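Local coordinates for 2-c-methyl-d-erythritol 2,4-cyclodiphosphate synthase (Plasmodium falciparum, PDB 4C81), which probably converts a CDP-linked methylerythritol phosphate into the 2,4-cyclodiphosphate in isoprenoid precursor synthesis, using zinc and releasing CMP, at residues Ile19-Glu24 with Ala125-Ile130; Asp63-Ser68 with Lys135-Asn140; Ser72-Leu77 with Leu102-Leu107; Tyr114-Val119 with Leu145-Ser150. The protein carries 1 engineered substitution. One frame throughout, in Å; residues are numbered along the deposited sequence.

Contact 1 of 4, residues Ile19-Glu24 with Ala125-Ile130; sequences IKVLDE and AQVPKI. With CDP (cytidine-5'-diphosphate), chain D.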
# COMPACT_ATOMS: atom_id res chain seq x y z
N ILE A 19 18.56 9.67 -3.75
CA ILE A 19 18.68 10.93 -4.47
C ILE A 19 19.61 11.91 -3.76
O ILE A 19 19.92 11.75 -2.57
CB ILE A 19 17.30 11.62 -4.65
CG1 ILE A 19 16.63 11.88 -3.29
CG2 ILE A 19 16.40 10.78 -5.54
CD1 ILE A 19 15.63 13.01 -3.33
N LYS A 20 20.04 12.91 -4.52
CA LYS A 20 20.81 14.03 -4.00
C LYS A 20 20.22 15.31 -4.58
O LYS A 20 20.24 15.52 -5.80
CB LYS A 20 22.28 13.89 -4.37
CG LYS A 20 23.17 15.04 -3.90
CD LYS A 20 24.64 14.68 -3.98
CE LYS A 20 25.07 13.78 -2.82
NZ LYS A 20 26.51 13.44 -2.88
N VAL A 21 19.64 16.15 -3.72
CA VAL A 21 19.05 17.41 -4.16
C VAL A 21 20.16 18.42 -4.39
O VAL A 21 21.05 18.57 -3.55
CB VAL A 21 18.04 17.96 -3.13
CG1 VAL A 21 17.49 19.30 -3.58
CG2 VAL A 21 16.90 16.96 -2.91
N LEU A 22 20.12 19.09 -5.54
CA LEU A 22 21.13 20.08 -5.89
C LEU A 22 20.84 21.40 -5.18
O LEU A 22 20.25 22.32 -5.75
CB LEU A 22 21.19 20.28 -7.41
CG LEU A 22 21.53 19.03 -8.23
CD1 LEU A 22 21.57 19.35 -9.72
CD2 LEU A 22 22.85 18.42 -7.77
N ASP A 23 21.24 21.46 -3.91
CA ASP A 23 21.08 22.65 -3.09
C ASP A 23 22.42 23.39 -3.02
O ASP A 23 23.26 23.24 -3.91
CB ASP A 23 20.55 22.26 -1.69
CG ASP A 23 21.52 21.37 -0.92
OD1 ASP A 23 22.65 21.12 -1.39
OD2 ASP A 23 21.15 20.92 0.19
N GLU A 24 22.61 24.20 -1.98
CA GLU A 24 23.91 24.83 -1.71
C GLU A 24 24.65 24.00 -0.66
O GLU A 24 24.42 24.15 0.54
CB GLU A 24 23.73 26.28 -1.26
CG GLU A 24 23.22 27.21 -2.36
CD GLU A 24 21.76 26.96 -2.74
OE1 GLU A 24 20.90 26.94 -1.83
OE2 GLU A 24 21.48 26.78 -3.94
N ALA A 125 7.92 11.89 -1.06
CA ALA A 125 9.12 12.65 -1.38
C ALA A 125 8.98 14.08 -0.88
O ALA A 125 7.91 14.68 -0.98
CB ALA A 125 9.35 12.63 -2.89
N GLN A 126 10.06 14.63 -0.32
CA GLN A 126 10.09 16.05 0.05
C GLN A 126 10.06 16.89 -1.23
O GLN A 126 9.28 17.83 -1.34
CB GLN A 126 11.33 16.38 0.88
CG GLN A 126 11.40 15.70 2.24
CD GLN A 126 10.28 16.10 3.18
OE1 GLN A 126 9.67 15.25 3.84
NE2 GLN A 126 9.99 17.40 3.24
N VAL A 127 10.93 16.53 -2.17
CA VAL A 127 10.99 17.16 -3.49
C VAL A 127 11.23 16.07 -4.55
O VAL A 127 11.79 15.02 -4.24
CB VAL A 127 12.11 18.22 -3.56
CG1 VAL A 127 11.79 19.39 -2.64
CG2 VAL A 127 13.46 17.61 -3.21
N PRO A 128 10.79 16.32 -5.80
CA PRO A 128 10.13 17.51 -6.29
C PRO A 128 8.64 17.55 -6.00
O PRO A 128 8.08 16.59 -5.44
CB PRO A 128 10.36 17.44 -7.80
CG PRO A 128 10.37 15.99 -8.09
CD PRO A 128 10.97 15.32 -6.88
N LYS A 129 8.01 18.65 -6.39
CA LYS A 129 6.59 18.88 -6.20
C LYS A 129 5.82 18.24 -7.37
O LYS A 129 5.78 18.77 -8.47
CB LYS A 129 6.32 20.40 -6.12
CG LYS A 129 5.50 20.85 -4.92
CD LYS A 129 4.02 20.87 -5.21
CE LYS A 129 3.23 21.48 -4.06
NZ LYS A 129 3.52 22.93 -3.88
N ILE A 130 5.27 17.06 -7.10
CA ILE A 130 4.47 16.29 -8.06
C ILE A 130 3.31 17.08 -8.68
O ILE A 130 3.03 16.93 -9.86
CB ILE A 130 3.90 14.99 -7.41
CG1 ILE A 130 5.04 14.04 -6.98
CG2 ILE A 130 2.97 14.25 -8.37
CD1 ILE A 130 5.93 13.60 -8.12
O3B CDP D . 1.14 18.49 5.53
PB CDP D . 0.17 17.96 4.35
O1B CDP D . -0.71 16.81 5.02
O2B CDP D . -0.70 19.03 3.79
O3A CDP D . 1.07 17.20 3.25
PA CDP D . 2.48 17.75 2.67
O1A CDP D . 2.97 18.91 3.46
O2A CDP D . 3.36 16.58 2.48
O5' CDP D . 2.06 18.28 1.21
C5' CDP D . 0.84 18.98 0.97
C4' CDP D . 0.51 18.97 -0.52
O4' CDP D . 1.71 19.36 -1.23
C3' CDP D . 0.22 17.55 -1.02
O3' CDP D . -1.17 17.23 -0.84
C2' CDP D . 0.56 17.67 -2.50
O2' CDP D . -0.53 18.27 -3.21
C1' CDP D . 1.75 18.65 -2.50
N1 CDP D . 3.01 17.86 -2.68
C2 CDP D . 3.31 17.32 -3.94
O2 CDP D . 2.55 17.49 -4.89
N3 CDP D . 4.49 16.59 -4.12
C4 CDP D . 5.37 16.38 -3.06
N4 CDP D . 6.48 15.67 -3.28
C5 CDP D . 5.09 16.91 -1.81
C6 CDP D . 3.92 17.64 -1.61

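Contact 2 of 4, residues Asp63-Ser68 with Lys135-Asn140; sequences DIIYHS and KNIIKN. With ZN (zinc ion), chain B.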
# COMPACT_ATOMS: atom_id res chain seq x y z
N ASP A 63 13.62 6.08 -12.06
CA ASP A 63 12.23 6.49 -12.23
C ASP A 63 11.29 5.61 -11.41
O ASP A 63 10.72 4.63 -11.91
CB ASP A 63 11.84 6.48 -13.72
CG ASP A 63 10.54 7.23 -14.00
OD1 ASP A 63 9.63 7.23 -13.14
OD2 ASP A 63 10.43 7.82 -15.09
N ILE A 64 11.12 5.96 -10.14
CA ILE A 64 10.29 5.18 -9.21
C ILE A 64 8.85 5.00 -9.70
O ILE A 64 8.22 3.99 -9.40
CB ILE A 64 10.29 5.77 -7.76
CG1 ILE A 64 9.89 7.25 -7.77
CG2 ILE A 64 11.66 5.57 -7.10
CD1 ILE A 64 9.70 7.85 -6.38
N ILE A 65 8.33 5.98 -10.44
CA ILE A 65 6.96 5.91 -10.94
C ILE A 65 6.83 4.83 -12.02
O ILE A 65 6.00 3.92 -11.90
CB ILE A 65 6.46 7.27 -11.46
CG1 ILE A 65 6.34 8.27 -10.30
CG2 ILE A 65 5.13 7.14 -12.16
CD1 ILE A 65 5.86 9.65 -10.73
N TYR A 66 7.65 4.92 -13.06
CA TYR A 66 7.61 3.92 -14.12
C TYR A 66 7.92 2.51 -13.61
O TYR A 66 7.25 1.55 -14.00
CB TYR A 66 8.57 4.27 -15.27
CG TYR A 66 8.07 5.31 -16.27
CD1 TYR A 66 6.76 5.79 -16.25
CD2 TYR A 66 8.91 5.76 -17.29
CE1 TYR A 66 6.31 6.72 -17.18
CE2 TYR A 66 8.47 6.68 -18.23
CZ TYR A 66 7.17 7.16 -18.17
OH TYR A 66 6.74 8.07 -19.09
N HIS A 67 8.91 2.39 -12.73
CA HIS A 67 9.31 1.09 -12.20
C HIS A 67 8.19 0.49 -11.34
O HIS A 67 7.86 -0.69 -11.48
CB HIS A 67 10.61 1.18 -11.41
CG HIS A 67 11.77 1.70 -12.20
ND1 HIS A 67 12.98 2.03 -11.62
CD2 HIS A 67 11.90 1.98 -13.52
CE1 HIS A 67 13.80 2.48 -12.55
NE2 HIS A 67 13.17 2.46 -13.71
N SER A 68 7.61 1.29 -10.45
CA SER A 68 6.53 0.79 -9.59
C SER A 68 5.28 0.44 -10.40
O SER A 68 4.60 -0.54 -10.09
CB SER A 68 6.19 1.80 -8.49
OG SER A 68 5.57 2.95 -9.01
N LYS A 135 0.45 16.91 -14.72
CA LYS A 135 -0.11 16.85 -16.07
C LYS A 135 0.83 16.12 -17.04
O LYS A 135 0.39 15.28 -17.83
CB LYS A 135 -0.41 18.25 -16.60
CG LYS A 135 -1.60 18.93 -15.95
N ASN A 136 2.12 16.44 -16.96
CA ASN A 136 3.14 15.83 -17.80
C ASN A 136 3.30 14.33 -17.49
O ASN A 136 3.37 13.51 -18.40
CB ASN A 136 4.48 16.55 -17.59
CG ASN A 136 5.47 16.31 -18.73
OD1 ASN A 136 5.32 15.39 -19.53
ND2 ASN A 136 6.49 17.16 -18.80
N ILE A 137 3.35 13.99 -16.21
CA ILE A 137 3.47 12.59 -15.79
C ILE A 137 2.28 11.78 -16.30
O ILE A 137 2.45 10.71 -16.89
CB ILE A 137 3.57 12.46 -14.26
CG1 ILE A 137 4.91 13.01 -13.76
CG2 ILE A 137 3.43 11.00 -13.83
CD1 ILE A 137 4.99 13.13 -12.26
N ILE A 138 1.08 12.31 -16.09
CA ILE A 138 -0.16 11.64 -16.51
C ILE A 138 -0.20 11.47 -18.03
O ILE A 138 -0.63 10.42 -18.53
CB ILE A 138 -1.41 12.38 -15.99
CG1 ILE A 138 -1.52 12.22 -14.46
CG2 ILE A 138 -2.67 11.86 -16.66
CD1 ILE A 138 -2.66 12.98 -13.84
N LYS A 139 0.24 12.49 -18.76
CA LYS A 139 0.32 12.42 -20.22
C LYS A 139 1.30 11.32 -20.66
O LYS A 139 1.01 10.55 -21.57
CB LYS A 139 0.74 13.77 -20.81
CG LYS A 139 0.76 13.81 -22.34
CD LYS A 139 1.09 15.20 -22.86
CE LYS A 139 1.16 15.22 -24.37
NZ LYS A 139 1.48 16.58 -24.90
N ASN A 140 2.46 11.27 -20.00
CA ASN A 140 3.48 10.27 -20.29
C ASN A 140 3.00 8.85 -20.01
O ASN A 140 3.19 7.96 -20.83
CB ASN A 140 4.75 10.55 -19.49
CG ASN A 140 5.52 11.77 -19.99
OD1 ASN A 140 5.21 12.32 -21.05
ND2 ASN A 140 6.52 12.18 -19.23
ZN ZN B . 13.53 1.59 -9.68
O HOH W 1 13.66 -0.22 -9.68

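Contact 3 of 4, residues Ser72-Leu77 with Leu102-Leu107; sequences SILGAL and LRYARL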
# COMPACT_ATOMS: atom_id res chain seq x y z
N SER A 72 3.63 -3.23 -10.52
CA SER A 72 2.21 -3.35 -10.16
C SER A 72 1.48 -4.23 -11.18
O SER A 72 0.68 -5.08 -10.82
CB SER A 72 1.53 -1.99 -10.00
OG SER A 72 1.13 -1.43 -11.25
N ILE A 73 1.78 -4.01 -12.46
CA ILE A 73 1.22 -4.81 -13.54
C ILE A 73 1.68 -6.27 -13.47
O ILE A 73 0.86 -7.19 -13.55
CB ILE A 73 1.58 -4.20 -14.92
CG1 ILE A 73 0.87 -2.86 -15.11
CG2 ILE A 73 1.21 -5.16 -16.06
CD1 ILE A 73 1.38 -2.05 -16.27
N LEU A 74 2.99 -6.48 -13.33
CA LEU A 74 3.54 -7.83 -13.20
C LEU A 74 2.95 -8.52 -11.97
O LEU A 74 2.55 -9.68 -12.03
CB LEU A 74 5.07 -7.78 -13.09
CG LEU A 74 5.80 -7.34 -14.36
CD1 LEU A 74 7.30 -7.26 -14.12
CD2 LEU A 74 5.48 -8.29 -15.50
N GLY A 75 2.90 -7.78 -10.86
CA GLY A 75 2.34 -8.31 -9.63
C GLY A 75 0.90 -8.74 -9.78
O GLY A 75 0.50 -9.82 -9.32
N ALA A 76 0.10 -7.91 -10.44
CA ALA A 76 -1.31 -8.20 -10.68
C ALA A 76 -1.51 -9.50 -11.46
O ALA A 76 -2.43 -10.26 -11.18
CB ALA A 76 -1.97 -7.05 -11.42
N LEU A 77 -0.63 -9.75 -12.43
CA LEU A 77 -0.74 -10.91 -13.32
C LEU A 77 -0.01 -12.16 -12.80
O LEU A 77 -0.10 -13.23 -13.40
CB LEU A 77 -0.23 -10.55 -14.71
CG LEU A 77 -1.09 -9.52 -15.45
CD1 LEU A 77 -0.33 -8.91 -16.63
CD2 LEU A 77 -2.40 -10.14 -15.91
N LEU A 102 8.17 -0.88 -19.65
CA LEU A 102 6.79 -0.41 -19.76
C LEU A 102 6.10 -0.98 -21.00
O LEU A 102 4.91 -1.29 -20.95
CB LEU A 102 6.72 1.12 -19.78
CG LEU A 102 6.66 1.84 -18.43
CD1 LEU A 102 5.36 1.54 -17.70
CD2 LEU A 102 7.85 1.50 -17.55
N ARG A 103 6.83 -1.12 -22.11
CA ARG A 103 6.26 -1.72 -23.32
C ARG A 103 6.02 -3.22 -23.12
O ARG A 103 5.03 -3.75 -23.61
CB ARG A 103 7.10 -1.44 -24.57
CG ARG A 103 8.42 -2.20 -24.70
CD ARG A 103 8.81 -2.38 -26.16
NE ARG A 103 8.82 -1.11 -26.89
CZ ARG A 103 9.85 -0.26 -26.93
NH1 ARG A 103 10.98 -0.51 -26.29
NH2 ARG A 103 9.74 0.86 -27.63
N TYR A 104 6.92 -3.89 -22.40
CA TYR A 104 6.73 -5.30 -22.05
C TYR A 104 5.45 -5.45 -21.24
O TYR A 104 4.61 -6.31 -21.54
CB TYR A 104 7.92 -5.85 -21.25
CG TYR A 104 7.67 -7.23 -20.67
CD1 TYR A 104 7.78 -8.37 -21.47
CD2 TYR A 104 7.30 -7.40 -19.34
CE1 TYR A 104 7.54 -9.64 -20.95
CE2 TYR A 104 7.05 -8.66 -18.81
CZ TYR A 104 7.18 -9.78 -19.62
OH TYR A 104 6.94 -11.03 -19.11
N ALA A 105 5.29 -4.61 -20.22
CA ALA A 105 4.12 -4.67 -19.35
C ALA A 105 2.82 -4.41 -20.11
O ALA A 105 1.83 -5.11 -19.90
CB ALA A 105 4.26 -3.67 -18.20
N ARG A 106 2.82 -3.42 -21.00
CA ARG A 106 1.66 -3.11 -21.82
C ARG A 106 1.29 -4.33 -22.67
O ARG A 106 0.13 -4.73 -22.71
CB ARG A 106 1.92 -1.91 -22.73
CG ARG A 106 0.73 -1.51 -23.59
CD ARG A 106 1.04 -0.29 -24.44
NE ARG A 106 2.17 -0.51 -25.35
CZ ARG A 106 2.10 -1.17 -26.51
NH1 ARG A 106 0.95 -1.69 -26.93
NH2 ARG A 106 3.20 -1.31 -27.25
N LEU A 107 2.28 -4.91 -23.33
CA LEU A 107 2.05 -6.05 -24.22
C LEU A 107 1.69 -7.32 -23.45
O LEU A 107 0.96 -8.17 -23.96
CB LEU A 107 3.26 -6.29 -25.13
CG LEU A 107 3.50 -5.17 -26.14
CD1 LEU A 107 4.89 -5.29 -26.77
CD2 LEU A 107 2.42 -5.17 -27.21

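Contact 4 of 4, residues Tyr114-Val119 with Leu145-Ser150; sequences YDIGNV and LNIDES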
# COMPACT_ATOMS: atom_id res chain seq x y z
N TYR A 114 -6.28 -8.79 -20.85
CA TYR A 114 -6.70 -7.84 -19.82
C TYR A 114 -6.65 -6.41 -20.37
O TYR A 114 -5.94 -6.12 -21.33
CB TYR A 114 -5.81 -7.95 -18.57
CG TYR A 114 -6.24 -9.03 -17.60
CD1 TYR A 114 -7.20 -8.76 -16.63
CD2 TYR A 114 -5.69 -10.30 -17.65
CE1 TYR A 114 -7.60 -9.74 -15.73
CE2 TYR A 114 -6.08 -11.29 -16.76
CZ TYR A 114 -7.04 -11.00 -15.80
OH TYR A 114 -7.44 -11.98 -14.92
N ASP A 115 -7.45 -5.53 -19.76
CA ASP A 115 -7.34 -4.09 -19.92
C ASP A 115 -6.98 -3.53 -18.55
O ASP A 115 -7.30 -4.14 -17.54
CB ASP A 115 -8.67 -3.47 -20.35
CG ASP A 115 -9.07 -3.85 -21.76
OD1 ASP A 115 -8.21 -3.77 -22.67
OD2 ASP A 115 -10.25 -4.21 -21.97
N ILE A 116 -6.32 -2.37 -18.53
CA ILE A 116 -6.14 -1.63 -17.28
C ILE A 116 -7.46 -0.97 -16.92
O ILE A 116 -8.13 -0.39 -17.79
CB ILE A 116 -5.03 -0.56 -17.40
CG1 ILE A 116 -3.67 -1.23 -17.57
CG2 ILE A 116 -5.02 0.35 -16.16
CD1 ILE A 116 -2.53 -0.27 -17.85
N GLY A 117 -7.86 -1.07 -15.66
CA GLY A 117 -9.00 -0.33 -15.14
C GLY A 117 -8.52 1.08 -14.85
O GLY A 117 -8.63 1.97 -15.69
N ASN A 118 -7.99 1.27 -13.65
CA ASN A 118 -7.30 2.52 -13.31
C ASN A 118 -6.03 2.24 -12.52
O ASN A 118 -5.83 1.12 -12.04
CB ASN A 118 -8.22 3.46 -12.53
CG ASN A 118 -8.41 3.02 -11.10
OD1 ASN A 118 -8.83 1.89 -10.84
ND2 ASN A 118 -8.09 3.90 -10.16
N VAL A 119 -5.18 3.25 -12.44
CA VAL A 119 -3.96 3.19 -11.63
C VAL A 119 -3.94 4.43 -10.72
O VAL A 119 -4.31 5.53 -11.14
CB VAL A 119 -2.69 3.11 -12.50
CG1 VAL A 119 -2.49 4.38 -13.32
CG2 VAL A 119 -1.46 2.83 -11.64
N LEU A 145 1.33 3.48 -21.81
CA LEU A 145 0.43 2.36 -21.51
C LEU A 145 -0.75 2.27 -22.48
O LEU A 145 -1.48 1.28 -22.48
CB LEU A 145 -0.09 2.44 -20.07
CG LEU A 145 0.93 2.18 -18.96
CD1 LEU A 145 0.28 2.30 -17.59
CD2 LEU A 145 1.57 0.81 -19.12
N ASN A 146 -0.92 3.30 -23.31
CA ASN A 146 -2.03 3.39 -24.27
C ASN A 146 -3.39 3.35 -23.57
O ASN A 146 -4.28 2.59 -23.95
CB ASN A 146 -1.90 2.28 -25.34
CG ASN A 146 -2.76 2.55 -26.57
OD1 ASN A 146 -3.21 3.67 -26.81
ND2 ASN A 146 -2.99 1.51 -27.36
N ILE A 147 -3.53 4.17 -22.53
CA ILE A 147 -4.80 4.33 -21.82
C ILE A 147 -5.18 5.80 -21.75
O ILE A 147 -4.37 6.67 -22.09
CB ILE A 147 -4.75 3.72 -20.39
CG1 ILE A 147 -3.68 4.40 -19.52
CG2 ILE A 147 -4.50 2.21 -20.46
CD1 ILE A 147 -3.60 3.85 -18.10
N ASP A 148 -6.40 6.07 -21.31
CA ASP A 148 -6.90 7.43 -21.19
C ASP A 148 -6.40 8.07 -19.90
O ASP A 148 -6.21 7.37 -18.90
CB ASP A 148 -8.43 7.44 -21.22
CG ASP A 148 -9.01 8.82 -21.44
OD1 ASP A 148 -8.86 9.36 -22.56
OD2 ASP A 148 -9.60 9.38 -20.49
N GLU A 149 -6.21 9.38 -19.92
CA GLU A 149 -5.73 10.12 -18.75
C GLU A 149 -6.69 10.02 -17.56
O GLU A 149 -6.26 10.14 -16.41
CB GLU A 149 -5.49 11.59 -19.11
CG GLU A 149 -4.37 11.81 -20.12
CD GLU A 149 -4.11 13.27 -20.41
OE1 GLU A 149 -4.90 14.13 -19.98
OE2 GLU A 149 -3.10 13.57 -21.09
N SER A 150 -7.97 9.80 -17.84
CA SER A 150 -8.98 9.61 -16.79
C SER A 150 -8.81 8.32 -15.99
O SER A 150 -9.46 8.14 -14.96
CB SER A 150 -10.39 9.65 -17.40
OG SER A 150 -10.65 8.49 -18.17

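Contact 1 of 4, residues Ile19-Glu24 with Ala125-Ile130
At the back of the loop that cradles the cytosine of CDP, Val127 meets Val21 at the end of strand 9-21. Their CG2 methyls lie 3.5 Å apart and form the main side-chain touch of the pair, with the two short side chains crossing at about a right angle. Val127 sends CG1 anti to its carbonyl carbon (chi1 -66°), which leaves CG2 between backbone N and carbonyl carbon, facing Val21. Ile19 adds a looser approach, CD1 standing 4.4 Å from Val127 O. Beyond Val127 the loop bends through the cis peptide before Pro128 and runs along the N4 and N3 edge of the base. CDP N4 donates to Ala125 O at 2.9 Å and also lies 2.8 Å from Pro128 O, while Ile130 N donates to CDP N3 at 3.1 Å. Backbone groups thus read the amino and N3 positions that distinguish cytosine. The bent chain of Lys129 runs beside the nucleoside, CE 3.6 Å from CDP C1'. Around this contact, Ile19 also packs on Ile171 of strand 170-181 and Val54 of strand 54-57, and Pro128 and Ile130 rest on Leu46 of strand 43-46.

Contact 2 of 4, residues Asp63-Ser68 with Lys135-Asn140
Ile65 reaches from helix 64-77 to Ile137 of helix 130-145, methyl against methyl, with the CD1 atoms 3.9 Å apart and the two side chains crossing at about a right angle. Ile65 CD1 also lies 4.2 Å from Ile137 CG2, so one methyl faces both branches of its partner. One residue on, Tyr66 brings its hydroxyl across: OH sits 3.2 Å from Asn140 CB, which approaches the ring at its edge, near the ring plane. Ring and amide planes are turned 56° from each other. The backbone places Asn140 CB against this hydroxyl, and chi1 of -72° sends the amide on, where ND2 is hydrogen-bonded to Gly47 O. The same glycine uses its N to bond OD1 of Asp63, the N-cap residue of helix 64-77; this oxygen also accepts from Tyr66 N at 3.0 Å in an almost straight bond that comes from above the carboxylate plane. Gly47 therefore ties both helices to the turn after strand 43-46. On another side of helix 64-77, His67 ND1 binds zinc at 2.1 Å, together with Asp15, His17 and a water. Its NE2 is hydrogen-bonded to Ser98 OG, and Asp63 O lies 3.1 Å above the imidazole plane, displaced toward the rim of the ring. Metal and second-shell bonds thus hold this ring from both nitrogens. The helix-helix contact is carried by apolar groups and a hydroxyl set against a methylene; no hydrogen bond joins the two segments, and instead Asp63 OD1 and Asn140 ND2 bond to Gly47 and Asp63 OD2 to Gly48 N.

Contact 3 of 4, residues Ser72-Leu77 with Leu102-Leu107
Ile73 CG1 and Leu74 CG are both anti to their carbonyl carbons, and Ile73 is extended further by chi2 of 167°, which carries CD1 out to Ala105 on the facing helix. Tyr104 takes the other course: its CG is anti to the backbone N (chi1 171°), and this swings the ring towards Leu74. The first meeting is Ile73 against Ala105. Ile73 CD1 lies 3.8 Å from Ala105 CB, and its other branch, CG2, lies 4.0 Å from the same methyl, so the small alanine side chain sits against both arms of the isoleucine. Ile73 CG2 also comes to 3.9 Å from Ala105 O. With so little bulk at this position, the backbones approach closely, the CA atoms of Ile73 and Ala105 being 6.5 Å apart. The second meeting is between Leu74 and Tyr104, where Leu74 CD2 stands 3.7 Å from Tyr104 CE2. The methyl comes in at the edge of the ring, near its plane, and not over a face; the two side chains cross at about a right angle. Because Leu74 is modelled in two conformers, this touch to Tyr104 is tentative. The side-chain contacts are apolar, without a hydrogen bond between the segments, and join the C-terminal part of helix 64-77 to the middle of helix 97-111. The Tyr104 ring further meets Phe86 edge-to-face. Ile73 also touches Ile177 of strand 170-181 and Leu145, which sets this helix pair against the sheet on one side and helix 130-145 on another.

Contact 4 of 4, residues Tyr114-Val119 with Leu145-Ser150
Ile116 rises from strand 114-124 into the return of a beta-alpha-beta crossover, in which helix 130-145 leads on to the parallel neighbouring strand 152-157. Its CB already lies 4.2 Å from Ile147 CG2. From there CG1 heads away anti to the carbonyl carbon (chi1 -68°) and the extended chain delivers CD1 against two partners: Leu145 CD1 at 3.8 Å and Ile147 CG2 at 4.1 Å. Ile116 crosses each of these side chains at about a right angle. Ile177 and Leu179 of strand 170-181 and Ile109 of helix 97-111 add further apolar neighbours. Asn146, with positive phi, follows the helix, and Leu145 and Ile147 on either side of it in sequence both point CB toward the strand. Farther along, the segment reaches the trimer interface: Ser150 O accepts from Arg9 of the second subunit, and Asn118 ND2 bonds Ile10 O of that subunit. An Asx turn shapes the approach to strand 152-157. Asp148 OD2 takes two bonds from Ser150, one from N at 3.1 Å, tilted above the carboxylate plane, and one from OG at 2.7 Å on its anti lone pair.

Contacts 2, 3 and 4 touch one another, their centres 12 to 14 Å apart, with contact 1 at the far end beside the cytosine. Helix 64-77 serves both contact 2 and contact 3, which meet where Tyr66 O lies 3.6 Å from Leu102 CD2. Contact 3 passes into contact 4 through Ile73 CD1 and Leu145 CD2, 4.0 Å apart. Contact 2 uses helix 130-145 and contact 4 the loop that follows, touching where Ile138 CG2 is 3.7 Å from Glu149 CB. Ile130 links contacts 1 and 2, its CD1 being 4.3 Å from Ile137 CD1. The zinc on His67 and the CDP at contact 1 belong to separate sites, the latter shared with the second subunit.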